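Local coordinates for PbaA (Pyrococcus furiosus, PDB 5Y9N), which probably works as a proteasome-assembly-chaperone-like protein of the PAC2 family, found as an assembly of five chains, at residues A[113-118]-A[174-179]; A[127-132]-A[147-152]; A[190-195]-A[209-214]. One frame throughout, in Å; residues are numbered along the deposited sequence.

Contact 1: residues A[113-118]-A[174-179]; sequences VISLAG and SYVLLG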
ATOM      1  N   VAL A 113      21.927  -1.497 -29.616  1.00 79.56           N
ATOM      2  CA  VAL A 113      21.346  -1.568 -28.276  1.00 73.07           C
ATOM      3  C   VAL A 113      21.083  -3.035 -27.961  1.00 72.64           C
ATOM      4  O   VAL A 113      20.141  -3.644 -28.499  1.00 70.41           O
ATOM      5  CB  VAL A 113      20.034  -0.762 -28.188  1.00 74.41           C
ATOM      6  CG1 VAL A 113      19.437  -0.839 -26.788  1.00 74.09           C
ATOM      7  CG2 VAL A 113      20.297   0.686 -28.583  1.00 78.55           C
ATOM      8  N   ILE A 114      21.918  -3.597 -27.096  1.00 72.76           N
ATOM      9  CA  ILE A 114      21.874  -5.026 -26.816  1.00 77.37           C
ATOM     10  C   ILE A 114      21.528  -5.270 -25.345  1.00 71.24           C
ATOM     11  O   ILE A 114      22.224  -4.788 -24.455  1.00 70.02           O
ATOM     12  CB  ILE A 114      23.234  -5.666 -27.114  1.00 82.92           C
ATOM     13  CG1 ILE A 114      23.619  -5.400 -28.574  1.00 88.91           C
ATOM     14  CG2 ILE A 114      23.172  -7.172 -26.869  1.00 83.91           C
ATOM     15  CD1 ILE A 114      25.058  -5.638 -28.940  1.00 86.29           C
ATOM     16  N   SER A 115      20.472  -6.037 -25.100  1.00 69.13           N
ATOM     17  CA  SER A 115      20.083  -6.393 -23.737  1.00 69.70           C
ATOM     18  C   SER A 115      20.479  -7.840 -23.506  1.00 71.03           C
ATOM     19  O   SER A 115      20.214  -8.689 -24.351  1.00 67.25           O
ATOM     20  CB  SER A 115      18.579  -6.231 -23.531  1.00 71.31           C
ATOM     21  OG  SER A 115      18.179  -4.871 -23.650  1.00 83.62           O
ATOM     22  N   LEU A 116      21.105  -8.100 -22.353  1.00 72.39           N
ATOM     23  CA  LEU A 116      21.469  -9.446 -21.946  1.00 67.98           C
ATOM     24  C   LEU A 116      20.515  -9.979 -20.882  1.00 72.36           C
ATOM     25  O   LEU A 116      20.264  -9.327 -19.881  1.00 80.74           O
ATOM     26  CB  LEU A 116      22.893  -9.459 -21.405  1.00 65.36           C
ATOM     27  CG  LEU A 116      23.949  -8.813 -22.303  1.00 66.59           C
ATOM     28  CD1 LEU A 116      25.307  -9.035 -21.677  1.00 61.11           C
ATOM     29  CD2 LEU A 116      23.910  -9.371 -23.728  1.00 66.12           C
ATOM     30  N   ALA A 117      20.031 -11.192 -21.085  1.00 75.25           N
ATOM     31  CA  ALA A 117      18.962 -11.727 -20.269  1.00 66.33           C
ATOM     32  C   ALA A 117      19.061 -13.241 -20.154  1.00 69.46           C
ATOM     33  O   ALA A 117      19.920 -13.876 -20.773  1.00 82.55           O
ATOM     34  CB  ALA A 117      17.620 -11.335 -20.853  1.00 59.08           C
ATOM     35  N   GLY A 118      18.185 -13.786 -19.313  1.00 62.68           N
ATOM     36  CA  GLY A 118      18.152 -15.203 -19.024  1.00 62.45           C
ATOM     37  C   GLY A 118      16.768 -15.722 -19.333  1.00 64.33           C
ATOM     38  O   GLY A 118      15.793 -14.960 -19.391  1.00 72.68           O
ATOM     39  N   SER A 174      18.209  -2.787 -32.241  1.00 85.77           N
ATOM     40  CA  SER A 174      18.105  -3.312 -30.885  1.00 76.90           C
ATOM     41  C   SER A 174      17.959  -4.819 -30.872  1.00 79.81           C
ATOM     42  O   SER A 174      17.347  -5.414 -31.763  1.00 80.57           O
ATOM     43  CB  SER A 174      16.946  -2.644 -30.149  1.00 74.74           C
ATOM     44  OG  SER A 174      15.706  -3.122 -30.616  1.00 75.30           O
ATOM     45  N   TYR A 175      18.543  -5.435 -29.853  1.00 93.75           N
ATOM     46  CA  TYR A 175      18.575  -6.888 -29.738  1.00 91.71           C
ATOM     47  C   TYR A 175      18.419  -7.273 -28.277  1.00 83.21           C
ATOM     48  O   TYR A 175      18.772  -6.491 -27.366  1.00 79.27           O
ATOM     49  CB  TYR A 175      19.925  -7.463 -30.214  1.00 96.62           C
ATOM     50  CG  TYR A 175      20.523  -6.852 -31.466  1.00 99.22           C
ATOM     51  CD1 TYR A 175      21.073  -5.574 -31.439  1.00 93.58           C
ATOM     52  CD2 TYR A 175      20.573  -7.565 -32.667  1.00101.24           C
ATOM     53  CE1 TYR A 175      21.618  -5.005 -32.565  1.00 94.26           C
ATOM     54  CE2 TYR A 175      21.116  -7.006 -33.799  1.00100.32           C
ATOM     55  CZ  TYR A 175      21.638  -5.721 -33.743  1.00 93.73           C
ATOM     56  OH  TYR A 175      22.190  -5.142 -34.859  1.00 79.05           O
ATOM     57  N   VAL A 176      17.940  -8.494 -28.071  1.00 79.46           N
ATOM     58  CA  VAL A 176      18.049  -9.150 -26.775  1.00 83.78           C
ATOM     59  C   VAL A 176      18.620 -10.548 -26.971  1.00 84.44           C
ATOM     60  O   VAL A 176      18.136 -11.304 -27.819  1.00 78.56           O
ATOM     61  CB  VAL A 176      16.689  -9.314 -26.070  1.00 83.98           C
ATOM     62  CG1 VAL A 176      16.868  -9.902 -24.690  1.00 78.42           C
ATOM     63  CG2 VAL A 176      15.968  -7.986 -25.990  1.00 89.03           C
ATOM     64  N   LEU A 177      19.609 -10.891 -26.150  1.00 73.65           N
ATOM     65  CA  LEU A 177      20.109 -12.249 -26.062  1.00 77.61           C
ATOM     66  C   LEU A 177      19.640 -12.859 -24.744  1.00 78.11           C
ATOM     67  O   LEU A 177      19.752 -12.226 -23.683  1.00 69.05           O
ATOM     68  CB  LEU A 177      21.629 -12.236 -26.083  1.00 73.70           C
ATOM     69  CG  LEU A 177      22.244 -11.615 -27.338  1.00 67.19           C
ATOM     70  CD1 LEU A 177      23.753 -11.489 -27.124  1.00 74.24           C
ATOM     71  CD2 LEU A 177      21.876 -12.409 -28.598  1.00 80.65           C
ATOM     72  N   LEU A 178      19.132 -14.087 -24.825  1.00 73.56           N
ATOM     73  CA  LEU A 178      18.594 -14.777 -23.666  1.00 76.14           C
ATOM     74  C   LEU A 178      19.299 -16.103 -23.504  1.00 73.74           C
ATOM     75  O   LEU A 178      19.107 -17.005 -24.317  1.00 70.50           O
ATOM     76  CB  LEU A 178      17.093 -15.029 -23.851  1.00 81.66           C
ATOM     77  CG  LEU A 178      16.261 -13.785 -24.093  1.00 80.35           C
ATOM     78  CD1 LEU A 178      15.999 -13.622 -25.573  1.00 85.94           C
ATOM     79  CD2 LEU A 178      14.948 -13.841 -23.337  1.00 83.25           C
ATOM     80  N   GLY A 179      20.094 -16.229 -22.450  1.00 80.63           N
ATOM     81  CA  GLY A 179      20.741 -17.495 -22.153  1.00 84.28           C
ATOM     82  C   GLY A 179      19.762 -18.383 -21.394  1.00 81.39           C
ATOM     83  O   GLY A 179      19.295 -18.003 -20.317  1.00 84.91           O
TER
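Val113 O receives Tyr175 N at 2.8 Å, and the same oxygen takes a CA-H...O contact from Ser174 CA at 3.2 Å. The edge of the Tyr175 ring also lies against it, Tyr175 CD1 being 3.6 Å from Val113 O. The bond belongs to a parallel pairing in which Ser115 and Ala117 use both their N-H and their carbonyl toward Tyr175, Leu177 and Gly179. The bond from Ala117 N to Leu177 O is equally short, but bent to 133° at the hydrogen. Tyr175 has CG anti to its carbonyl carbon (chi1 -41°), which sets the ring beside Ile114, whose CG1 lies 3.8 Å from Tyr175 CD1. On that same face Leu116 and Leu177 run side by side, Leu116 CD2 to Leu177 CD1 at 4.0 Å. On the other face Ser115 CB lies 4.0 Å from Val176 CG2, while Ser115 OG is hydrogen-bonded to Glu24. The axes of strand segments 113-118 and 174-179 cross at -25°. In the central sheet this pair lies between strands 21-25 and 130-134; helices 188-202 and 137-144 pack on the Leu116 and Leu177 face, and helix 158-169 on the Ser115 and Val176 face.

Contact 2: residues A[127-132]-A[147-152]; sequences TFEVWG and GVKILK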
ATOM      1  N   THR A 127      21.720 -29.488 -23.322  1.00121.49           N
ATOM      2  CA  THR A 127      22.457 -28.238 -23.546  1.00118.57           C
ATOM      3  C   THR A 127      21.559 -27.033 -23.274  1.00112.36           C
ATOM      4  O   THR A 127      20.323 -27.086 -23.441  1.00100.73           O
ATOM      5  CB  THR A 127      23.007 -28.103 -24.987  1.00121.13           C
ATOM      6  OG1 THR A 127      23.063 -29.390 -25.617  1.00126.60           O
ATOM      7  CG2 THR A 127      24.408 -27.450 -24.986  1.00118.33           C
ATOM      8  N   PHE A 128      22.220 -25.943 -22.885  1.00104.80           N
ATOM      9  CA  PHE A 128      21.589 -24.653 -22.684  1.00 97.09           C
ATOM     10  C   PHE A 128      21.912 -23.789 -23.902  1.00 89.41           C
ATOM     11  O   PHE A 128      23.075 -23.509 -24.192  1.00 84.15           O
ATOM     12  CB  PHE A 128      22.089 -24.008 -21.380  1.00117.53           C
ATOM     13  CG  PHE A 128      21.644 -24.739 -20.128  1.00116.23           C
ATOM     14  CD1 PHE A 128      20.323 -24.655 -19.687  1.00110.83           C
ATOM     15  CD2 PHE A 128      22.547 -25.495 -19.383  1.00120.63           C
ATOM     16  CE1 PHE A 128      19.910 -25.315 -18.535  1.00110.37           C
ATOM     17  CE2 PHE A 128      22.142 -26.154 -18.226  1.00118.88           C
ATOM     18  CZ  PHE A 128      20.822 -26.069 -17.811  1.00113.85           C
ATOM     19  N   GLU A 129      20.860 -23.385 -24.612  1.00 88.15           N
ATOM     20  CA  GLU A 129      20.993 -22.601 -25.825  1.00 96.37           C
ATOM     21  C   GLU A 129      21.056 -21.112 -25.451  1.00 92.40           C
ATOM     22  O   GLU A 129      20.969 -20.738 -24.272  1.00 93.15           O
ATOM     23  CB  GLU A 129      19.796 -22.814 -26.767  1.00109.32           C
ATOM     24  CG  GLU A 129      19.271 -24.232 -26.955  1.00117.40           C
ATOM     25  CD  GLU A 129      20.087 -25.083 -27.917  1.00116.49           C
ATOM     26  OE1 GLU A 129      21.301 -24.865 -28.047  1.00128.32           O
ATOM     27  OE2 GLU A 129      19.483 -25.972 -28.559  1.00114.99           O
ATOM     28  N   VAL A 130      21.252 -20.293 -26.479  1.00 88.25           N
ATOM     29  CA  VAL A 130      21.052 -18.872 -26.393  1.00 78.99           C
ATOM     30  C   VAL A 130      20.046 -18.484 -27.463  1.00 81.93           C
ATOM     31  O   VAL A 130      20.267 -18.757 -28.654  1.00103.88           O
ATOM     32  CB  VAL A 130      22.337 -18.088 -26.630  1.00 78.20           C
ATOM     33  CG1 VAL A 130      22.050 -16.585 -26.643  1.00 83.86           C
ATOM     34  CG2 VAL A 130      23.355 -18.432 -25.557  1.00 75.73           C
ATOM     35  N   TRP A 131      18.934 -17.868 -27.044  1.00 71.12           N
ATOM     36  CA  TRP A 131      17.963 -17.355 -27.990  1.00 74.89           C
ATOM     37  C   TRP A 131      18.217 -15.872 -28.214  1.00 78.02           C
ATOM     38  O   TRP A 131      19.008 -15.232 -27.505  1.00 65.59           O
ATOM     39  CB  TRP A 131      16.546 -17.567 -27.492  1.00 72.61           C
ATOM     40  CG  TRP A 131      16.134 -18.990 -27.325  1.00 80.80           C
ATOM     41  CD1 TRP A 131      16.474 -19.826 -26.290  1.00 84.56           C
ATOM     42  CD2 TRP A 131      15.298 -19.762 -28.198  1.00 83.83           C
ATOM     43  NE1 TRP A 131      15.874 -21.049 -26.454  1.00 78.90           N
ATOM     44  CE2 TRP A 131      15.137 -21.034 -27.608  1.00 84.90           C
ATOM     45  CE3 TRP A 131      14.613 -19.474 -29.379  1.00 84.16           C
ATOM     46  CZ2 TRP A 131      14.371 -22.053 -28.197  1.00 81.45           C
ATOM     47  CZ3 TRP A 131      13.825 -20.471 -29.965  1.00 92.83           C
ATOM     48  CH2 TRP A 131      13.720 -21.750 -29.370  1.00 93.71           C
ATOM     49  N   GLY A 132      17.545 -15.343 -29.232  1.00 80.26           N
ATOM     50  CA  GLY A 132      17.716 -13.953 -29.626  1.00 75.00           C
ATOM     51  C   GLY A 132      16.425 -13.382 -30.189  1.00 67.21           C
ATOM     52  O   GLY A 132      15.506 -14.117 -30.594  1.00 69.92           O
ATOM     53  N   GLY A 147      24.105 -17.903 -36.065  1.00104.40           N
ATOM     54  CA  GLY A 147      23.516 -19.143 -35.544  1.00108.19           C
ATOM     55  C   GLY A 147      22.848 -19.044 -34.185  1.00100.40           C
ATOM     56  O   GLY A 147      22.966 -19.958 -33.365  1.00109.44           O
ATOM     57  N   VAL A 148      22.167 -17.925 -33.940  1.00 94.44           N
ATOM     58  CA  VAL A 148      21.356 -17.739 -32.751  1.00104.60           C
ATOM     59  C   VAL A 148      19.930 -18.056 -33.147  1.00 99.30           C
ATOM     60  O   VAL A 148      19.451 -17.542 -34.168  1.00 80.41           O
ATOM     61  CB  VAL A 148      21.428 -16.282 -32.244  1.00120.00           C
ATOM     62  CG1 VAL A 148      20.577 -16.120 -30.958  1.00125.90           C
ATOM     63  CG2 VAL A 148      22.881 -15.878 -31.995  1.00120.44           C
ATOM     64  N   LYS A 149      19.257 -18.906 -32.360  1.00100.75           N
ATOM     65  CA  LYS A 149      17.845 -19.213 -32.632  1.00 99.36           C
ATOM     66  C   LYS A 149      16.997 -17.971 -32.361  1.00 82.56           C
ATOM     67  O   LYS A 149      17.131 -17.344 -31.303  1.00 95.51           O
ATOM     68  CB  LYS A 149      17.329 -20.318 -31.713  1.00113.41           C
ATOM     69  CG  LYS A 149      18.002 -21.673 -31.825  1.00109.48           C
ATOM     70  CD  LYS A 149      18.008 -22.370 -30.450  1.00119.74           C
ATOM     71  CE  LYS A 149      18.259 -23.842 -30.545  1.00127.66           C
ATOM     72  NZ  LYS A 149      16.989 -24.607 -30.593  1.00130.95           N
ATOM     73  N   ILE A 150      16.124 -17.622 -33.295  1.00 74.04           N
ATOM     74  CA  ILE A 150      15.184 -16.540 -33.082  1.00 78.77           C
ATOM     75  C   ILE A 150      13.969 -17.028 -32.325  1.00 73.24           C
ATOM     76  O   ILE A 150      13.391 -18.057 -32.637  1.00 87.57           O
ATOM     77  CB  ILE A 150      14.765 -15.851 -34.392  1.00 81.54           C
ATOM     78  CG1 ILE A 150      16.007 -15.349 -35.141  1.00 89.61           C
ATOM     79  CG2 ILE A 150      13.772 -14.716 -34.139  1.00 72.57           C
ATOM     80  CD1 ILE A 150      16.950 -14.512 -34.301  1.00 89.24           C
ATOM     81  N   LEU A 151      13.602 -16.255 -31.308  1.00 82.90           N
ATOM     82  CA  LEU A 151      12.463 -16.534 -30.454  1.00 81.92           C
ATOM     83  C   LEU A 151      11.204 -16.166 -31.227  1.00 81.81           C
ATOM     84  O   LEU A 151      11.084 -15.058 -31.712  1.00 92.45           O
ATOM     85  CB  LEU A 151      12.615 -15.697 -29.195  1.00100.86           C
ATOM     86  CG  LEU A 151      11.823 -15.980 -27.922  1.00100.59           C
ATOM     87  CD1 LEU A 151      12.002 -17.402 -27.443  1.00 99.98           C
ATOM     88  CD2 LEU A 151      12.275 -15.003 -26.858  1.00 99.64           C
ATOM     89  N   LYS A 152      10.278 -17.118 -31.368  1.00 97.72           N
ATOM     90  CA  LYS A 152       9.057 -16.899 -32.158  1.00 97.84           C
ATOM     91  C   LYS A 152       7.957 -16.304 -31.313  1.00 77.22           C
ATOM     92  O   LYS A 152       7.315 -15.318 -31.713  1.00 76.76           O
ATOM     93  CB  LYS A 152       8.586 -18.232 -32.780  1.00117.15           C
ATOM     94  CG  LYS A 152       9.594 -18.895 -33.729  1.00129.95           C
ATOM     95  CD  LYS A 152       9.852 -18.079 -34.997  1.00140.77           C
ATOM     96  CE  LYS A 152      10.257 -18.943 -36.172  1.00148.26           C
ATOM     97  NZ  LYS A 152      10.625 -18.054 -37.299  1.00143.36           N
TER
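Lys149 lies with its aliphatic chain over the indole of Trp131, and these two residues carry most of the contact. Lys149 CB stands 4.1 Å from the centroid of the six-membered ring of Trp131, 28° off its normal, a CH-pi contact. Leu151 CD1 meets the opposite face, 3.7 Å above the plane and offset toward the rim, sandwiching the indole. Ile150 O comes to the ring edge, 3.6 Å from Trp131 CZ3, and the indole NE1 is hydrogen-bonded to Glu180. Beyond the ring the lysine chain bends (chi4 -94°), bringing Lys149 NZ to 3.5 Å from Glu129 OE2 in a long salt bridge. Replacing Glu129 by an alanine would remove this carboxylate and is likely to leave the ammonium group of Lys149 without its mate, its end set free to turn. Gly132 N reaches Lys149 O at 2.9 Å, and Leu151 N reaches Gly132 O at 3.0 Å. Val148 CG1 lies 3.6 Å from Gly132 N, where glycine presents no side chain to it. The contact closes a beta-alpha-beta unit: helix 137-144 leads from strand 130-134 to the short, weakly bonded strand 149-150, outermost in this chain; strand 174-181 flanks 130-134 across from it.

Contact 3: residues A[190-195]-A[209-214]; sequences AAANVV and EPLLKE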
ATOM      1  N   ALA A 190      25.694 -20.186 -18.308  1.00 65.50           N
ATOM      2  CA  ALA A 190      24.771 -19.557 -19.264  1.00 66.91           C
ATOM      3  C   ALA A 190      25.241 -18.154 -19.663  1.00 73.51           C
ATOM      4  O   ALA A 190      25.061 -17.739 -20.812  1.00 66.15           O
ATOM      5  CB  ALA A 190      23.358 -19.490 -18.693  1.00 66.19           C
ATOM      6  N   ALA A 191      25.854 -17.441 -18.718  1.00 68.80           N
ATOM      7  CA  ALA A 191      26.423 -16.138 -18.997  1.00 75.37           C
ATOM      8  C   ALA A 191      27.517 -16.276 -20.039  1.00 79.63           C
ATOM      9  O   ALA A 191      27.594 -15.471 -20.973  1.00 89.32           O
ATOM     10  CB  ALA A 191      26.974 -15.502 -17.729  1.00 76.65           C
ATOM     11  N   ALA A 192      28.345 -17.311 -19.880  1.00 75.66           N
ATOM     12  CA  ALA A 192      29.408 -17.599 -20.845  1.00 74.96           C
ATOM     13  C   ALA A 192      28.846 -17.816 -22.252  1.00 70.81           C
ATOM     14  O   ALA A 192      29.310 -17.208 -23.213  1.00 77.32           O
ATOM     15  CB  ALA A 192      30.215 -18.801 -20.405  1.00 78.15           C
ATOM     16  N   ASN A 193      27.812 -18.644 -22.361  1.00 74.14           N
ATOM     17  CA  ASN A 193      27.132 -18.831 -23.640  1.00 76.53           C
ATOM     18  C   ASN A 193      26.759 -17.506 -24.291  1.00 79.22           C
ATOM     19  O   ASN A 193      26.942 -17.328 -25.496  1.00102.46           O
ATOM     20  CB  ASN A 193      25.877 -19.681 -23.505  1.00 82.81           C
ATOM     21  CG  ASN A 193      26.155 -21.071 -22.965  1.00 83.52           C
ATOM     22  OD1 ASN A 193      27.313 -21.504 -22.888  1.00 76.91           O
ATOM     23  ND2 ASN A 193      25.092 -21.771 -22.562  1.00 89.79           N
ATOM     24  N   VAL A 194      26.231 -16.590 -23.487  1.00 84.83           N
ATOM     25  CA  VAL A 194      25.810 -15.276 -23.957  1.00 76.46           C
ATOM     26  C   VAL A 194      27.017 -14.438 -24.363  1.00 77.17           C
ATOM     27  O   VAL A 194      26.988 -13.799 -25.409  1.00 71.98           O
ATOM     28  CB  VAL A 194      24.946 -14.543 -22.891  1.00 77.72           C
ATOM     29  CG1 VAL A 194      24.729 -13.065 -23.236  1.00 70.32           C
ATOM     30  CG2 VAL A 194      23.610 -15.261 -22.726  1.00 75.99           C
ATOM     31  N   VAL A 195      28.071 -14.443 -23.546  1.00 85.80           N
ATOM     32  CA  VAL A 195      29.300 -13.710 -23.888  1.00 86.29           C
ATOM     33  C   VAL A 195      29.918 -14.224 -25.208  1.00 89.93           C
ATOM     34  O   VAL A 195      30.416 -13.425 -26.001  1.00 85.83           O
ATOM     35  CB  VAL A 195      30.348 -13.754 -22.763  1.00 84.06           C
ATOM     36  CG1 VAL A 195      31.608 -13.015 -23.183  1.00 83.71           C
ATOM     37  CG2 VAL A 195      29.820 -13.125 -21.478  1.00 93.97           C
ATOM     38  N   GLU A 209      36.711 -18.534 -20.380  1.00 92.27           N
ATOM     39  CA  GLU A 209      37.302 -19.566 -19.520  1.00 98.43           C
ATOM     40  C   GLU A 209      37.153 -19.225 -18.042  1.00 93.82           C
ATOM     41  O   GLU A 209      36.667 -20.063 -17.286  1.00104.22           O
ATOM     42  CB  GLU A 209      38.792 -19.848 -19.857  1.00108.61           C
ATOM     43  CG  GLU A 209      39.015 -21.084 -20.714  1.00118.10           C
ATOM     44  CD  GLU A 209      38.659 -22.377 -19.991  1.00127.24           C
ATOM     45  OE1 GLU A 209      39.117 -22.568 -18.844  1.00133.15           O
ATOM     46  OE2 GLU A 209      37.921 -23.207 -20.574  1.00128.56           O
ATOM     47  N   PRO A 210      37.547 -17.996 -17.632  1.00 85.55           N
ATOM     48  CA  PRO A 210      37.464 -17.640 -16.200  1.00 86.09           C
ATOM     49  C   PRO A 210      36.056 -17.823 -15.613  1.00 86.73           C
ATOM     50  O   PRO A 210      35.918 -18.162 -14.441  1.00 80.07           O
ATOM     51  CB  PRO A 210      37.864 -16.153 -16.176  1.00 83.12           C
ATOM     52  CG  PRO A 210      38.653 -15.955 -17.427  1.00 78.66           C
ATOM     53  CD  PRO A 210      38.013 -16.857 -18.442  1.00 78.11           C
ATOM     54  N   LEU A 211      35.043 -17.616 -16.459  1.00 72.89           N
ATOM     55  CA  LEU A 211      33.667 -17.795 -16.103  1.00 75.21           C
ATOM     56  C   LEU A 211      33.364 -19.278 -15.872  1.00 84.70           C
ATOM     57  O   LEU A 211      32.800 -19.644 -14.832  1.00 92.98           O
ATOM     58  CB  LEU A 211      32.776 -17.238 -17.214  1.00 78.17           C
ATOM     59  CG  LEU A 211      31.611 -16.312 -16.881  1.00 79.91           C
ATOM     60  CD1 LEU A 211      32.015 -15.222 -15.907  1.00 82.11           C
ATOM     61  CD2 LEU A 211      31.110 -15.702 -18.180  1.00 81.65           C
ATOM     62  N   LEU A 212      33.733 -20.125 -16.832  1.00 83.58           N
ATOM     63  CA  LEU A 212      33.563 -21.575 -16.675  1.00 84.01           C
ATOM     64  C   LEU A 212      34.384 -22.146 -15.486  1.00 90.56           C
ATOM     65  O   LEU A 212      33.945 -23.075 -14.814  1.00 87.35           O
ATOM     66  CB  LEU A 212      33.906 -22.297 -17.985  1.00 79.44           C
ATOM     67  CG  LEU A 212      33.017 -21.992 -19.202  1.00 81.52           C
ATOM     68  CD1 LEU A 212      33.615 -22.662 -20.440  1.00 79.26           C
ATOM     69  CD2 LEU A 212      31.571 -22.428 -19.008  1.00 77.86           C
ATOM     70  N   LYS A 213      35.552 -21.559 -15.232  1.00 81.19           N
ATOM     71  CA  LYS A 213      36.418 -21.911 -14.101  1.00 89.03           C
ATOM     72  C   LYS A 213      35.714 -21.579 -12.790  1.00 92.03           C
ATOM     73  O   LYS A 213      35.657 -22.400 -11.867  1.00102.52           O
ATOM     74  CB  LYS A 213      37.750 -21.131 -14.219  1.00 93.76           C
ATOM     75  CG  LYS A 213      38.827 -21.375 -13.158  1.00 90.65           C
ATOM     76  CD  LYS A 213      39.536 -22.721 -13.296  1.00100.54           C
ATOM     77  CE  LYS A 213      38.917 -23.803 -12.413  1.00107.35           C
ATOM     78  NZ  LYS A 213      39.161 -25.188 -12.872  1.00106.23           N
ATOM     79  N   GLU A 214      35.178 -20.361 -12.732  1.00 88.11           N
ATOM     80  CA  GLU A 214      34.424 -19.868 -11.582  1.00 86.66           C
ATOM     81  C   GLU A 214      33.280 -20.821 -11.226  1.00 89.62           C
ATOM     82  O   GLU A 214      33.076 -21.133 -10.057  1.00 96.10           O
ATOM     83  CB  GLU A 214      33.875 -18.474 -11.887  1.00 99.03           C
ATOM     84  CG  GLU A 214      33.406 -17.662 -10.699  1.00 97.52           C
ATOM     85  CD  GLU A 214      32.720 -16.369 -11.159  1.00105.93           C
ATOM     86  OE1 GLU A 214      31.623 -16.475 -11.753  1.00 90.43           O
ATOM     87  OE2 GLU A 214      33.260 -15.242 -10.943  1.00124.74           O
TER
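This is a small apolar contact between two antiparallel helices, buried where helix 188-202, packed on the central sheet, meets the first turns of the long C-terminal helix 209-244. The segment axes run 171° apart in direction and approach to 9.2 Å. One methyl does most of the work: Leu211 CD2 rests against the surface of the partner helix, 3.6 Å from Ala192 N and 3.9 Å from Ala192 CB. From there it also reaches Ala191 CB at 4.2 Å, and Val195 CG2, one turn further along, at 4.4 Å. The two alanines, with only a methyl each, let the leucine tip come down to the backbone itself, while the branched valine bounds the site on one side. Leu212 makes the second touch. Its CG lies anti to the carbonyl carbon (chi1 -64°), which swings the end of a side chain that starts out along the flank back toward the partner, and Leu212 CD2 arrives 4.1 Å from Ala192 CB. Ala192 CB thus touches both leucines. Phe39 of helix 32-43 packs on Leu211, and Val208, just before the long helix, touches Ala192 and Val195. Leu212 also rests on Arg189. With a loop following residue 202 and ending just before residue 209, the two helices form an antiparallel helical hairpin. Its second arm runs on into the predicted coiled coil, consistent with a hairpin that roots the extended C-terminal helix on the globular part of the chain.

How the contacts relate
Along the chain contact 2 falls in the stretch between the two strands of contact 1, and contact 3 follows both. Contacts 1 and 2, with centres about 11 Å apart, belong to one mixed sheet: strands 174-181 and 130-134 are neighbours in it, joined by a probable hydrogen bond from Trp131 N to Leu178 O at 2.9 Å. The centre of contact 3 lies about 16 Å from that of contact 1 and about 17 Å from that of contact 2, where helix 188-202 covers the sheet. Val194 packs on Leu116 and Leu177, and Asn193 on Val130. One helix therefore ties the middle of the sheet and strand 130-134, next to its edge, to the root of the long C-terminal helix.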